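PDB 6M4C: C. albicans actin interacting protein Aip5 from Candida albicans SC5314, which interacts with actin and probably promotes filament nucleation as part of the polarisome that supports filamentous growth. Local coordinates for residues Gln10-Phe15 with Val69-Asp74. Residues are numbered along the deposited sequence; the frame is centred on the assembly and turned at random.
Sequences QPVYIF and VVRGDD
Tyr13 and Val70 form the hydrogen-bonded pair at the middle of two antiparallel strands, 12-16 and 68-71, in the mixed sheet of a glutaredoxin-like thioredoxin fold, where they illustrate how such a pairing can be tight at one end and looser at the other. Tyr13 N donates to Val70 O at 2.8 Å, and Val70 N returns a bond to Tyr13 O. The ladder continues to Gly72 N, which reaches Pro11 O at 2.7 Å in a nearly straight bond just where strand 68-71 gives way to the type II' turn Arg71-Asp74 leading into strand 74-78.

Packing is most extensive around Val70, the residue most covered by the opposite segment. Its CG2, anti to the carbonyl carbon, lies almost exactly over the centre of the Phe15 ring, 3.6 Å from the centroid and 4° off the normal, a CH-pi contact. Ala53, Ile56 and Trp57 of helix 51-60 also touch the Phe15 side chain. On the other face of the sheet, Val12 CG1 meets Val69 CG1 at 3.9 Å, and helix 22-36 covers Val69 through Leu31 and Leu35.

Toward the turn the fit relaxes: Gln10, Gly72 and Tyr13 are partly exposed, Pro11 is exposed, and the Tyr13 ring turns its edge, at CE2 and CD2, to Gly72 O. Here buried Arg71 meets Gln10. The Arg71 guanidinium, which also donates through NH1 to Leu95 O, lies within 13° of the Gln10 amide plane, and NE sits nearly on the extension of the amide C=O bond, 3.0 Å from Gln10 OE1.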
ATOM      1  N   GLN A  10     -15.904   5.449   1.420  1.00 92.42           N
ATOM      2  CA  GLN A  10     -14.728   6.261   1.178  1.00 93.91           C
ATOM      3  C   GLN A  10     -13.464   5.458   1.450  1.00 90.23           C
ATOM      4  O   GLN A  10     -13.454   4.604   2.327  1.00 95.31           O
ATOM      5  CB  GLN A  10     -14.816   7.531   2.008  1.00 94.36           C
ATOM      6  CG  GLN A  10     -15.214   8.731   1.181  1.00102.04           C
ATOM      7  CD  GLN A  10     -15.075   9.960   2.041  1.00112.23           C
ATOM      8  OE1 GLN A  10     -14.815   9.882   3.241  1.00111.38           O
ATOM      9  NE2 GLN A  10     -15.222  11.113   1.420  1.00130.51           N
ATOM     10  N   PRO A  11     -12.375   5.696   0.688  1.00 86.44           N
ATOM     11  CA  PRO A  11     -11.147   4.915   0.811  1.00 85.43           C
ATOM     12  C   PRO A  11     -10.584   4.925   2.222  1.00 79.24           C
ATOM     13  O   PRO A  11     -10.341   5.985   2.779  1.00104.25           O
ATOM     14  CB  PRO A  11     -10.170   5.691  -0.084  1.00 85.50           C
ATOM     15  CG  PRO A  11     -11.053   6.268  -1.150  1.00 84.61           C
ATOM     16  CD  PRO A  11     -12.294   6.688  -0.392  1.00 91.53           C
ATOM     17  N   VAL A  12     -10.365   3.745   2.794  1.00 77.31           N
ATOM     18  CA  VAL A  12      -9.685   3.677   4.078  1.00 77.23           C
ATOM     19  C   VAL A  12      -8.211   3.328   3.867  1.00 81.51           C
ATOM     20  O   VAL A  12      -7.884   2.425   3.116  1.00 91.78           O
ATOM     21  CB  VAL A  12     -10.382   2.711   5.048  1.00 69.19           C
ATOM     22  CG1 VAL A  12      -9.556   2.530   6.313  1.00 70.15           C
ATOM     23  CG2 VAL A  12     -11.820   3.134   5.361  1.00 65.66           C
ATOM     24  N   TYR A  13      -7.311   4.072   4.509  1.00 82.17           N
ATOM     25  CA  TYR A  13      -5.897   3.836   4.303  1.00 76.14           C
ATOM     26  C   TYR A  13      -5.256   3.623   5.653  1.00 81.82           C
ATOM     27  O   TYR A  13      -5.679   4.237   6.633  1.00 90.84           O
ATOM     28  CB  TYR A  13      -5.182   5.041   3.694  1.00 75.95           C
ATOM     29  CG  TYR A  13      -5.750   5.515   2.382  1.00 78.25           C
ATOM     30  CD1 TYR A  13      -5.570   4.795   1.219  1.00 72.94           C
ATOM     31  CD2 TYR A  13      -6.487   6.681   2.309  1.00 76.63           C
ATOM     32  CE1 TYR A  13      -6.101   5.223   0.014  1.00 73.18           C
ATOM     33  CE2 TYR A  13      -7.040   7.113   1.115  1.00 76.62           C
ATOM     34  CZ  TYR A  13      -6.845   6.385  -0.039  1.00 76.46           C
ATOM     35  OH  TYR A  13      -7.404   6.809  -1.211  1.00 84.61           O
ATOM     36  N   ILE A  14      -4.268   2.725   5.664  1.00 76.98           N
ATOM     37  CA  ILE A  14      -3.239   2.717   6.681  1.00 76.37           C
ATOM     38  C   ILE A  14      -2.046   3.525   6.176  1.00 92.53           C
ATOM     39  O   ILE A  14      -1.398   3.152   5.196  1.00 91.35           O
ATOM     40  CB  ILE A  14      -2.837   1.290   7.049  1.00 74.04           C
ATOM     41  CG1 ILE A  14      -4.023   0.555   7.670  1.00 84.27           C
ATOM     42  CG2 ILE A  14      -1.660   1.328   7.995  1.00 67.50           C
ATOM     43  CD1 ILE A  14      -3.658  -0.719   8.376  1.00 80.66           C
ATOM     44  N   PHE A  15      -1.784   4.649   6.861  1.00 92.77           N
ATOM     45  CA  PHE A  15      -0.598   5.445   6.611  1.00 74.15           C
ATOM     46  C   PHE A  15       0.536   4.784   7.378  1.00 76.94           C
ATOM     47  O   PHE A  15       0.331   4.350   8.513  1.00 82.94           O
ATOM     48  CB  PHE A  15      -0.844   6.905   6.996  1.00 74.82           C
ATOM     49  CG  PHE A  15      -1.532   7.747   5.947  1.00 73.77           C
ATOM     50  CD1 PHE A  15      -2.458   7.202   5.066  1.00 73.27           C
ATOM     51  CD2 PHE A  15      -1.235   9.092   5.821  1.00 67.48           C
ATOM     52  CE1 PHE A  15      -3.102   7.989   4.118  1.00 83.26           C
ATOM     53  CE2 PHE A  15      -1.872   9.876   4.864  1.00 75.73           C
ATOM     54  CZ  PHE A  15      -2.809   9.334   4.017  1.00 80.89           C
ATOM     55  N   VAL A  69      -4.634   5.347  10.634  1.00 69.56           N
ATOM     56  CA  VAL A  69      -5.700   5.118   9.688  1.00 74.36           C
ATOM     57  C   VAL A  69      -6.188   6.471   9.220  1.00 75.70           C
ATOM     58  O   VAL A  69      -6.399   7.340  10.043  1.00 94.31           O
ATOM     59  CB  VAL A  69      -6.867   4.351  10.330  1.00 75.14           C
ATOM     60  CG1 VAL A  69      -8.070   4.329   9.402  1.00 69.83           C
ATOM     61  CG2 VAL A  69      -6.472   2.941  10.734  1.00 78.11           C
ATOM     62  N   VAL A  70      -6.437   6.595   7.917  1.00 77.92           N
ATOM     63  CA  VAL A  70      -6.983   7.805   7.337  1.00 77.83           C
ATOM     64  C   VAL A  70      -8.150   7.406   6.448  1.00 90.47           C
ATOM     65  O   VAL A  70      -8.040   6.511   5.620  1.00 96.49           O
ATOM     66  CB  VAL A  70      -5.908   8.503   6.489  1.00 80.33           C
ATOM     67  CG1 VAL A  70      -6.483   9.535   5.522  1.00 73.90           C
ATOM     68  CG2 VAL A  70      -4.780   9.052   7.339  1.00 68.03           C
ATOM     69  N   ARG A  71      -9.267   8.097   6.606  1.00 95.05           N
ATOM     70  CA  ARG A  71     -10.385   7.840   5.729  1.00 91.36           C
ATOM     71  C   ARG A  71     -10.444   8.982   4.716  1.00 90.90           C
ATOM     72  O   ARG A  71     -10.574  10.140   5.090  1.00105.02           O
ATOM     73  CB  ARG A  71     -11.664   7.602   6.536  1.00 73.21           C
ATOM     74  CG  ARG A  71     -12.882   7.498   5.633  1.00 84.01           C
ATOM     75  CD  ARG A  71     -14.218   7.866   6.229  1.00 97.80           C
ATOM     76  NE  ARG A  71     -14.536   9.283   6.152  1.00115.18           N
ATOM     77  CZ  ARG A  71     -14.614  10.064   7.218  1.00124.35           C
ATOM     78  NH1 ARG A  71     -14.378   9.544   8.410  1.00126.08           N
ATOM     79  NH2 ARG A  71     -14.912  11.346   7.092  1.00119.20           N
ATOM     80  N   GLY A  72     -10.329   8.631   3.429  1.00 95.95           N
ATOM     81  CA  GLY A  72     -10.143   9.575   2.340  1.00 87.45           C
ATOM     82  C   GLY A  72      -9.037  10.564   2.673  1.00 96.37           C
ATOM     83  O   GLY A  72      -7.874  10.188   2.825  1.00 95.68           O
ATOM     84  N   ASP A  73      -9.446  11.818   2.868  1.00102.23           N
ATOM     85  CA  ASP A  73      -8.493  12.879   3.117  1.00 98.00           C
ATOM     86  C   ASP A  73      -8.288  13.071   4.617  1.00 98.98           C
ATOM     87  O   ASP A  73      -7.312  13.718   4.993  1.00113.27           O
ATOM     88  CB  ASP A  73      -8.854  14.148   2.343  1.00101.26           C
ATOM     89  N   ASP A  74      -9.134  12.434   5.451  1.00 89.29           N
ATOM     90  CA  ASP A  74      -9.347  12.825   6.845  1.00 88.94           C
ATOM     91  C   ASP A  74      -8.740  11.847   7.859  1.00 73.30           C
ATOM     92  O   ASP A  74      -9.356  10.846   8.203  1.00 91.64           O
ATOM     93  CB  ASP A  74     -10.845  12.964   7.167  1.00102.85           C
ATOM     94  CG  ASP A  74     -11.613  13.962   6.316  1.00111.04           C
ATOM     95  OD1 ASP A  74     -11.721  15.143   6.741  1.00126.28           O
ATOM     96  OD2 ASP A  74     -12.110  13.551   5.249  1.00120.00           O
TER